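Local coordinates for sulfite reductase [ferredoxin] (Mycobacterium tuberculosis, PDB 1ZJ8), which catalyses the six-electron reduction of sulfite to sulfide with electrons from ferredoxin, using a siroheme and a [4Fe-4S] cluster, at residues A58-G61 / F62-D66; R541-V544 / K545-E549; A554-V557 / I558-E561. All blocks are in the same frame, centred on the assembly; numbering follows the deposited sequence.

Contact 1: residues A58-G61 / F62-D66; sequences AKQG and FDSID
The flat group at the centre of this contact is the Gly61 carbonyl, and Ser64 reaches its oxygen from only 18° outside the carbonyl plane. Ser64 OG donates to Gly61 O at 2.6 Å, while Ser64 N adds a weak bond to the same oxygen at 3.3 Å, so one residue grips one acceptor through both backbone and side chain. The hydroxyl reaches back because chi1 of 43° sets OG between the backbone N and the carbonyl carbon of Ser64. From a different residue, Ile65 CG1 lies 3.7 Å from Gly61 O, a van der Waals approach of a methylene to the oxygen. The aliphatic base of Gln60 lies alongside Ser64, with Gln60 CG 3.9 Å from Ser64 CB.

The example illustrates how a helix can end and the chain turn at once. Gly61 leaves the helix with a positive phi of 95°, a region glycine enters easily, and residues 62-64 then coil again with helical backbone angles. The short connection joins helix 49-60 to helix 67-73: Ser64 and Ile65 touch Tyr57 of the first, whereas Phe62 and Ile65 both rest on Leu70 of the second.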
ATOM      1  N   ALA A  58      25.538  13.984  -1.599  1.00 68.65           N
ATOM      2  CA  ALA A  58      26.123  12.784  -0.999  1.00 68.88           C
ATOM      3  C   ALA A  58      27.503  13.030  -0.385  1.00 69.16           C
ATOM      4  O   ALA A  58      28.044  12.150   0.290  1.00 69.19           O
ATOM      5  CB  ALA A  58      26.207  11.661  -2.033  1.00 68.73           C
ATOM      6  N   LYS A  59      28.081  14.209  -0.637  1.00 69.51           N
ATOM      7  CA  LYS A  59      29.389  14.573  -0.075  1.00 69.48           C
ATOM      8  C   LYS A  59      29.279  15.584   1.060  1.00 69.30           C
ATOM      9  O   LYS A  59      29.864  15.385   2.120  1.00 69.20           O
ATOM     10  CB  LYS A  59      30.325  15.100  -1.158  1.00 69.65           C
ATOM     11  CG  LYS A  59      31.079  14.000  -1.898  1.00 70.04           C
ATOM     12  CD  LYS A  59      30.173  13.234  -2.862  1.00 70.63           C
ATOM     13  CE  LYS A  59      30.941  12.759  -4.089  1.00 70.24           C
ATOM     14  NZ  LYS A  59      31.310  13.899  -4.985  1.00 69.47           N
ATOM     15  N   GLN A  60      28.545  16.669   0.836  1.00 69.16           N
ATOM     16  CA  GLN A  60      28.358  17.688   1.887  1.00 69.24           C
ATOM     17  C   GLN A  60      27.440  17.263   3.047  1.00 69.32           C
ATOM     18  O   GLN A  60      27.558  17.795   4.158  1.00 69.45           O
ATOM     19  CB  GLN A  60      27.795  18.997   1.320  1.00 69.22           C
ATOM     20  CG  GLN A  60      28.822  20.060   0.970  1.00 68.45           C
ATOM     21  CD  GLN A  60      29.286  19.936  -0.448  1.00 67.04           C
ATOM     22  OE1 GLN A  60      28.788  20.630  -1.334  1.00 65.90           O
ATOM     23  NE2 GLN A  60      30.226  19.026  -0.686  1.00 65.97           N
ATOM     24  N   GLY A  61      26.502  16.353   2.780  1.00 69.22           N
ATOM     25  CA  GLY A  61      25.560  15.891   3.804  1.00 68.91           C
ATOM     26  C   GLY A  61      24.236  16.635   3.788  1.00 68.76           C
ATOM     27  O   GLY A  61      23.934  17.377   2.848  1.00 68.86           O
ATOM     28  N   PHE A  62      23.451  16.438   4.847  1.00 68.47           N
ATOM     29  CA  PHE A  62      22.053  16.902   4.908  1.00 68.44           C
ATOM     30  C   PHE A  62      21.918  18.420   4.727  1.00 68.53           C
ATOM     31  O   PHE A  62      20.941  18.896   4.136  1.00 68.69           O
ATOM     32  CB  PHE A  62      21.421  16.478   6.251  1.00 68.25           C
ATOM     33  CG  PHE A  62      19.924  16.728   6.358  1.00 68.23           C
ATOM     34  CD1 PHE A  62      19.425  17.979   6.721  1.00 68.07           C
ATOM     35  CD2 PHE A  62      19.014  15.695   6.145  1.00 67.99           C
ATOM     36  CE1 PHE A  62      18.032  18.201   6.841  1.00 68.11           C
ATOM     37  CE2 PHE A  62      17.626  15.912   6.266  1.00 67.73           C
ATOM     38  CZ  PHE A  62      17.139  17.161   6.617  1.00 67.58           C
ATOM     39  N   ASP A  63      22.898  19.175   5.230  1.00 68.48           N
ATOM     40  CA  ASP A  63      22.802  20.644   5.297  1.00 68.20           C
ATOM     41  C   ASP A  63      23.013  21.347   3.954  1.00 67.90           C
ATOM     42  O   ASP A  63      22.605  22.499   3.795  1.00 67.48           O
ATOM     43  CB  ASP A  63      23.817  21.204   6.309  1.00 68.43           C
ATOM     44  CG  ASP A  63      23.619  20.655   7.714  1.00 68.47           C
ATOM     45  OD1 ASP A  63      22.632  21.055   8.375  1.00 67.54           O
ATOM     46  OD2 ASP A  63      24.462  19.833   8.152  1.00 68.56           O
ATOM     47  N   SER A  64      23.659  20.668   3.004  1.00 67.75           N
ATOM     48  CA  SER A  64      23.844  21.229   1.658  1.00 67.62           C
ATOM     49  C   SER A  64      22.550  21.225   0.866  1.00 67.54           C
ATOM     50  O   SER A  64      22.411  21.999  -0.076  1.00 67.83           O
ATOM     51  CB  SER A  64      24.932  20.485   0.872  1.00 67.44           C
ATOM     52  OG  SER A  64      24.828  19.081   1.027  1.00 67.35           O
ATOM     53  N   ILE A  65      21.599  20.387   1.272  1.00 67.37           N
ATOM     54  CA  ILE A  65      20.426  20.087   0.457  1.00 67.26           C
ATOM     55  C   ILE A  65      19.440  21.257   0.404  1.00 67.00           C
ATOM     56  O   ILE A  65      18.982  21.749   1.434  1.00 66.77           O
ATOM     57  CB  ILE A  65      19.703  18.778   0.924  1.00 67.49           C
ATOM     58  CG1 ILE A  65      20.701  17.600   1.020  1.00 67.60           C
ATOM     59  CG2 ILE A  65      18.568  18.416  -0.054  1.00 67.39           C
ATOM     60  CD1 ILE A  65      20.183  16.397   1.813  1.00 67.28           C
ATOM     61  N   ASP A  66      19.136  21.697  -0.818  1.00 66.80           N
ATOM     62  CA  ASP A  66      18.115  22.712  -1.044  1.00 66.71           C
ATOM     63  C   ASP A  66      16.773  22.227  -0.531  1.00 66.40           C
ATOM     64  O   ASP A  66      16.397  21.082  -0.750  1.00 66.43           O
ATOM     65  CB  ASP A  66      17.979  23.045  -2.537  1.00 67.10           C
ATOM     66  CG  ASP A  66      18.255  24.501  -2.842  1.00 67.77           C
ATOM     67  OD1 ASP A  66      17.724  25.373  -2.118  1.00 68.62           O
ATOM     68  OD2 ASP A  66      18.987  24.769  -3.822  1.00 68.65           O
TER

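Contact 2: residues R541-V544 / K545-E549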
ATOM      1  N   ARG A 541     -16.195  -9.753  21.911  1.00 46.10           N
ATOM      2  CA  ARG A 541     -16.996 -10.590  22.783  1.00 46.73           C
ATOM      3  C   ARG A 541     -18.483 -10.286  22.619  1.00 47.38           C
ATOM      4  O   ARG A 541     -19.279 -11.210  22.544  1.00 47.31           O
ATOM      5  CB  ARG A 541     -16.533 -10.417  24.225  1.00 46.94           C
ATOM      6  CG  ARG A 541     -15.142 -10.972  24.440  1.00 46.68           C
ATOM      7  CD  ARG A 541     -14.784 -11.046  25.908  1.00 46.89           C
ATOM      8  NE  ARG A 541     -13.438 -11.565  26.059  1.00 46.55           N
ATOM      9  CZ  ARG A 541     -13.103 -12.824  25.818  1.00 46.80           C
ATOM     10  NH1 ARG A 541     -14.019 -13.715  25.456  1.00 46.99           N
ATOM     11  NH2 ARG A 541     -11.839 -13.205  25.958  1.00 47.07           N
ATOM     12  N   ASN A 542     -18.848  -8.998  22.569  1.00 48.32           N
ATOM     13  CA  ASN A 542     -20.216  -8.575  22.241  1.00 49.02           C
ATOM     14  C   ASN A 542     -20.629  -9.150  20.883  1.00 50.06           C
ATOM     15  O   ASN A 542     -21.795  -9.540  20.678  1.00 50.08           O
ATOM     16  CB  ASN A 542     -20.326  -7.047  22.189  1.00 48.99           C
ATOM     17  CG  ASN A 542     -20.292  -6.395  23.568  1.00 49.55           C
ATOM     18  OD1 ASN A 542     -20.071  -7.059  24.588  1.00 50.81           O
ATOM     19  ND2 ASN A 542     -20.502  -5.080  23.601  1.00 48.46           N
ATOM     20  N   PHE A 543     -19.678  -9.205  19.950  1.00 51.22           N
ATOM     21  CA  PHE A 543     -19.968  -9.788  18.644  1.00 52.14           C
ATOM     22  C   PHE A 543     -20.372 -11.248  18.771  1.00 53.09           C
ATOM     23  O   PHE A 543     -21.344 -11.654  18.156  1.00 53.48           O
ATOM     24  CB  PHE A 543     -18.801  -9.636  17.654  1.00 52.18           C
ATOM     25  CG  PHE A 543     -19.003 -10.384  16.353  1.00 51.78           C
ATOM     26  CD1 PHE A 543     -20.055 -10.079  15.517  1.00 51.59           C
ATOM     27  CD2 PHE A 543     -18.135 -11.389  15.969  1.00 52.48           C
ATOM     28  CE1 PHE A 543     -20.244 -10.773  14.322  1.00 52.13           C
ATOM     29  CE2 PHE A 543     -18.324 -12.081  14.765  1.00 52.80           C
ATOM     30  CZ  PHE A 543     -19.380 -11.767  13.948  1.00 51.86           C
ATOM     31  N   VAL A 544     -19.662 -12.026  19.583  1.00 54.31           N
ATOM     32  CA  VAL A 544     -19.953 -13.473  19.680  1.00 55.36           C
ATOM     33  C   VAL A 544     -21.170 -13.758  20.602  1.00 56.34           C
ATOM     34  O   VAL A 544     -21.685 -14.862  20.612  1.00 56.27           O
ATOM     35  CB  VAL A 544     -18.690 -14.310  20.069  1.00 55.38           C
ATOM     36  CG1 VAL A 544     -18.813 -15.749  19.587  1.00 55.32           C
ATOM     37  CG2 VAL A 544     -17.436 -13.707  19.460  1.00 55.43           C
ATOM     38  N   LYS A 545     -21.645 -12.758  21.345  1.00 57.76           N
ATOM     39  CA  LYS A 545     -22.851 -12.904  22.154  1.00 58.49           C
ATOM     40  C   LYS A 545     -24.069 -12.656  21.263  1.00 59.46           C
ATOM     41  O   LYS A 545     -24.737 -13.607  20.846  1.00 59.37           O
ATOM     42  CB  LYS A 545     -22.812 -11.935  23.348  1.00 58.64           C
ATOM     43  CG  LYS A 545     -24.003 -12.030  24.285  1.00 58.45           C
ATOM     44  CD  LYS A 545     -24.037 -13.383  25.011  1.00 59.48           C
ATOM     45  CE  LYS A 545     -25.215 -13.470  25.959  1.00 59.51           C
ATOM     46  NZ  LYS A 545     -25.328 -12.231  26.769  1.00 58.56           N
ATOM     47  N   HIS A 546     -24.303 -11.384  20.921  1.00 60.56           N
ATOM     48  CA  HIS A 546     -25.476 -10.940  20.173  1.00 61.16           C
ATOM     49  C   HIS A 546     -25.423 -11.396  18.700  1.00 61.84           C
ATOM     50  O   HIS A 546     -25.965 -10.744  17.812  1.00 62.01           O
ATOM     51  CB  HIS A 546     -25.568  -9.409  20.252  1.00 61.44           C
ATOM     52  CG  HIS A 546     -25.721  -8.877  21.649  1.00 62.42           C
ATOM     53  ND1 HIS A 546     -24.650  -8.448  22.407  1.00 63.78           N
ATOM     54  CD2 HIS A 546     -26.821  -8.692  22.421  1.00 63.60           C
ATOM     55  CE1 HIS A 546     -25.080  -8.036  23.589  1.00 63.58           C
ATOM     56  NE2 HIS A 546     -26.395  -8.169  23.621  1.00 63.95           N
ATOM     57  N   ARG A 547     -24.816 -12.550  18.448  1.00 62.51           N
ATOM     58  CA  ARG A 547     -24.444 -12.934  17.097  1.00 63.04           C
ATOM     59  C   ARG A 547     -25.449 -13.848  16.417  1.00 63.65           C
ATOM     60  O   ARG A 547     -25.994 -14.768  17.041  1.00 63.81           O
ATOM     61  CB  ARG A 547     -23.116 -13.663  17.125  1.00 63.09           C
ATOM     62  CG  ARG A 547     -22.345 -13.585  15.832  1.00 62.91           C
ATOM     63  CD  ARG A 547     -21.212 -14.575  15.863  1.00 63.15           C
ATOM     64  NE  ARG A 547     -20.827 -15.001  14.528  1.00 63.15           N
ATOM     65  CZ  ARG A 547     -20.034 -16.036  14.263  1.00 63.40           C
ATOM     66  NH1 ARG A 547     -19.524 -16.784  15.250  1.00 63.38           N
ATOM     67  NH2 ARG A 547     -19.746 -16.328  12.998  1.00 62.99           N
ATOM     68  N   SER A 548     -25.655 -13.608  15.123  1.00 64.17           N
ATOM     69  CA  SER A 548     -26.358 -14.560  14.264  1.00 64.52           C
ATOM     70  C   SER A 548     -25.416 -15.676  13.915  1.00 64.85           C
ATOM     71  O   SER A 548     -24.206 -15.509  13.969  1.00 65.23           O
ATOM     72  CB  SER A 548     -26.835 -13.923  12.953  1.00 64.86           C
ATOM     73  OG  SER A 548     -26.706 -14.826  11.857  1.00 64.61           O
ATOM     74  N   GLU A 549     -25.986 -16.800  13.511  1.00 65.07           N
ATOM     75  CA  GLU A 549     -25.215 -17.996  13.226  1.00 65.11           C
ATOM     76  C   GLU A 549     -24.702 -17.952  11.781  1.00 64.89           C
ATOM     77  O   GLU A 549     -25.482 -17.843  10.833  1.00 64.84           O
ATOM     78  CB  GLU A 549     -26.064 -19.247  13.496  1.00 65.77           C
ATOM     79  CG  GLU A 549     -26.643 -19.330  14.953  1.00 66.84           C
ATOM     80  CD  GLU A 549     -27.899 -18.441  15.221  1.00 68.51           C
ATOM     81  OE1 GLU A 549     -28.512 -17.890  14.261  1.00 68.64           O
ATOM     82  OE2 GLU A 549     -28.268 -18.297  16.414  1.00 68.24           O
TER
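Lys545, which follows directly on the helical residues 541-544, has its backbone N shared between two weak bonds, one to Arg541 O at 3.1 Å and one to Asn542 O at 3.3 Å. Such a split between the fourth and third residues back is a familiar sign of a helix coming to its end. Lys545 CB packs on Arg541 O at 3.7 Å, and beyond it the side chain bends and leads away.

At His546 the backbone leaves helical geometry, yet its N still donates to Asn542 O, 3.1 Å away with an N-H...O angle of 148°. The imidazole turns back to this same oxygen: with CG beside the backbone N, Asn542 O comes in at the ring edge, 3.5 Å from His546 ND1, a contact without a hydrogen bond. Lys545 CG lies over one face of the imidazole, toward its rim.

Arg547 carries the main side-chain contact. Its CG sits over a face of the Phe543 ring in a CH-pi contact, 4.1 Å from the centroid and 22° off the normal. The chain then runs extended across the ring, bringing Arg547 NE to 3.6 Å from Phe543 CZ. The guanidinium plane is tilted 33° to the ring, with Phe543 CE2 over one of its faces. Arg547 NH2 forms a salt bridge with Asp464 and a hydrogen bond to Glu551 O, so the charged end is anchored after the hydrocarbon part has crossed the phenyl group.

The contact thus closes helix 532-545 at the surface of the chain and opens the loop to helix 553-559, where Phe553 meets the Phe543 ring edge-to-face.

Contact 3: residues A554-V557 / I558-E561; sequences AQWV and IRAE
This is a local contact at the end of a helix: Trp556, in the last turn of helix 553-559, is met by the two residues with which that turn unwinds, Arg559 and Ala560. Trp556 O accepts from both backbones. Ala560 N approaches nearly in line with the carbonyl at 3.3 Å, with an almost straight bond, whereas Arg559 N, at 3.2 Å, stands above the carbonyl plane, 59° out of it.

The side chains follow the same pairing. Ala560 CB touches the indole where its two rings join and beyond, 3.4 Å from both Trp556 CE2 and Trp556 CZ2. Arg559 takes the edge instead: its NH2 lies near the indole plane, 3.9 Å from Trp556 CD1, and the guanidinium stands at 89° to that plane. A chi1 of 58°, which puts CG between the backbone N and the carbonyl carbon, also leaves Arg559 CG 3.7 Å from Trp556 O.

Since NH2 of Arg559 forms a salt bridge with Glu551, which itself touches Trp556, the charge is probably balanced beside the indole. With NH2 at the indole edge and the two planes nearly perpendicular, the contact is van der Waals in kind and not a cation-pi stack, and the Glu551 carboxylate probably helps to hold the guanidinium in this orientation.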
ATOM      1  N   ALA A 554     -18.957  -7.535   9.668  1.00 56.81           N
ATOM      2  CA  ALA A 554     -19.464  -6.354   8.941  1.00 56.88           C
ATOM      3  C   ALA A 554     -20.997  -6.320   8.836  1.00 56.93           C
ATOM      4  O   ALA A 554     -21.596  -5.249   8.707  1.00 57.00           O
ATOM      5  CB  ALA A 554     -18.845  -6.267   7.554  1.00 56.55           C
ATOM      6  N   GLN A 555     -21.630  -7.487   8.900  1.00 57.22           N
ATOM      7  CA  GLN A 555     -23.089  -7.574   8.930  1.00 57.53           C
ATOM      8  C   GLN A 555     -23.692  -7.311  10.313  1.00 57.63           C
ATOM      9  O   GLN A 555     -24.684  -6.607  10.418  1.00 57.40           O
ATOM     10  CB  GLN A 555     -23.552  -8.923   8.397  1.00 57.57           C
ATOM     11  CG  GLN A 555     -23.405  -9.016   6.892  1.00 58.00           C
ATOM     12  CD  GLN A 555     -23.667 -10.401   6.365  1.00 58.13           C
ATOM     13  OE1 GLN A 555     -24.357 -11.212   7.001  1.00 58.48           O
ATOM     14  NE2 GLN A 555     -23.105 -10.694   5.194  1.00 58.94           N
ATOM     15  N   TRP A 556     -23.104  -7.869  11.366  1.00 57.93           N
ATOM     16  CA  TRP A 556     -23.588  -7.641  12.729  1.00 58.41           C
ATOM     17  C   TRP A 556     -23.519  -6.148  13.131  1.00 58.81           C
ATOM     18  O   TRP A 556     -24.295  -5.661  13.957  1.00 58.97           O
ATOM     19  CB  TRP A 556     -22.789  -8.522  13.696  1.00 58.32           C
ATOM     20  CG  TRP A 556     -23.120  -8.275  15.096  1.00 58.19           C
ATOM     21  CD1 TRP A 556     -24.251  -8.654  15.741  1.00 58.14           C
ATOM     22  CD2 TRP A 556     -22.332  -7.548  16.040  1.00 57.93           C
ATOM     23  NE1 TRP A 556     -24.218  -8.217  17.044  1.00 58.66           N
ATOM     24  CE2 TRP A 556     -23.049  -7.533  17.256  1.00 58.60           C
ATOM     25  CE3 TRP A 556     -21.083  -6.916  15.983  1.00 58.14           C
ATOM     26  CZ2 TRP A 556     -22.559  -6.907  18.415  1.00 58.39           C
ATOM     27  CZ3 TRP A 556     -20.594  -6.291  17.130  1.00 58.29           C
ATOM     28  CH2 TRP A 556     -21.334  -6.290  18.330  1.00 58.38           C
ATOM     29  N   VAL A 557     -22.597  -5.431  12.504  1.00 59.60           N
ATOM     30  CA  VAL A 557     -22.388  -4.010  12.721  1.00 60.37           C
ATOM     31  C   VAL A 557     -23.554  -3.168  12.162  1.00 61.29           C
ATOM     32  O   VAL A 557     -23.730  -2.003  12.539  1.00 61.28           O
ATOM     33  CB  VAL A 557     -21.013  -3.612  12.086  1.00 60.02           C
ATOM     34  CG1 VAL A 557     -20.797  -2.128  12.047  1.00 60.17           C
ATOM     35  CG2 VAL A 557     -19.890  -4.263  12.851  1.00 59.93           C
ATOM     36  N   ILE A 558     -24.371  -3.751  11.287  1.00 62.48           N
ATOM     37  CA  ILE A 558     -25.571  -3.061  10.827  1.00 63.35           C
ATOM     38  C   ILE A 558     -26.546  -2.816  11.993  1.00 63.96           C
ATOM     39  O   ILE A 558     -27.090  -1.720  12.114  1.00 63.87           O
ATOM     40  CB  ILE A 558     -26.280  -3.800   9.645  1.00 63.66           C
ATOM     41  CG1 ILE A 558     -26.978  -5.109  10.135  1.00 64.31           C
ATOM     42  CG2 ILE A 558     -25.286  -3.946   8.461  1.00 63.54           C
ATOM     43  CD1 ILE A 558     -27.204  -6.231   9.046  1.00 63.87           C
ATOM     44  N   ARG A 559     -26.719  -3.800  12.877  1.00 64.71           N
ATOM     45  CA  ARG A 559     -27.891  -3.815  13.750  1.00 65.43           C
ATOM     46  C   ARG A 559     -27.668  -3.676  15.262  1.00 66.09           C
ATOM     47  O   ARG A 559     -28.506  -3.089  15.946  1.00 66.58           O
ATOM     48  CB  ARG A 559     -28.710  -5.074  13.463  1.00 65.46           C
ATOM     49  CG  ARG A 559     -27.959  -6.377  13.635  1.00 65.38           C
ATOM     50  CD  ARG A 559     -28.909  -7.438  14.107  1.00 65.38           C
ATOM     51  NE  ARG A 559     -28.227  -8.647  14.540  1.00 65.77           N
ATOM     52  CZ  ARG A 559     -27.849  -9.642  13.739  1.00 65.80           C
ATOM     53  NH1 ARG A 559     -28.065  -9.577  12.423  1.00 65.29           N
ATOM     54  NH2 ARG A 559     -27.241 -10.705  14.269  1.00 65.01           N
ATOM     55  N   ALA A 560     -26.581  -4.209  15.804  1.00 66.56           N
ATOM     56  CA  ALA A 560     -26.413  -4.166  17.257  1.00 66.90           C
ATOM     57  C   ALA A 560     -26.511  -2.728  17.795  1.00 67.16           C
ATOM     58  O   ALA A 560     -26.206  -1.765  17.094  1.00 66.88           O
ATOM     59  CB  ALA A 560     -25.104  -4.812  17.660  1.00 67.04           C
ATOM     60  N   GLU A 561     -26.956  -2.592  19.035  1.00 67.48           N
ATOM     61  CA  GLU A 561     -27.130  -1.271  19.624  1.00 67.87           C
ATOM     62  C   GLU A 561     -25.784  -0.546  19.684  1.00 67.74           C
ATOM     63  O   GLU A 561     -24.736  -1.173  19.773  1.00 67.87           O
ATOM     64  CB  GLU A 561     -27.752  -1.389  21.012  1.00 68.13           C
ATOM     65  CG  GLU A 561     -29.127  -2.071  21.025  1.00 68.68           C
ATOM     66  CD  GLU A 561     -29.482  -2.664  22.386  1.00 69.18           C
ATOM     67  OE1 GLU A 561     -28.578  -3.203  23.075  1.00 70.63           O
ATOM     68  OE2 GLU A 561     -30.675  -2.596  22.767  1.00 70.70           O
TER

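Overall arrangement
The three contacts come in series along the chain, each marking the end of a helix. Contact 1 spans the end of helix 49-60 and the loop to helix 67-73, across the chain's centre from the other two, its centre about 58 Å from that of contact 2 and about 55 Å from that of contact 3. Contacts 2 and 3 are neighbours, their centres about 10 Å apart, both within the C-terminal nitrite and sulfite reductase 4Fe-4S domain. They end the successive helices 532-545 and 553-559, which pack together through aromatic rings: Phe543 CD1 is 3.4 Å from Trp556 CE3. Trp556 thus joins the two. None of the three forms part of the siroheme or cluster sites; the Phe62 side chain of contact 1 is about 13 Å from the siroheme.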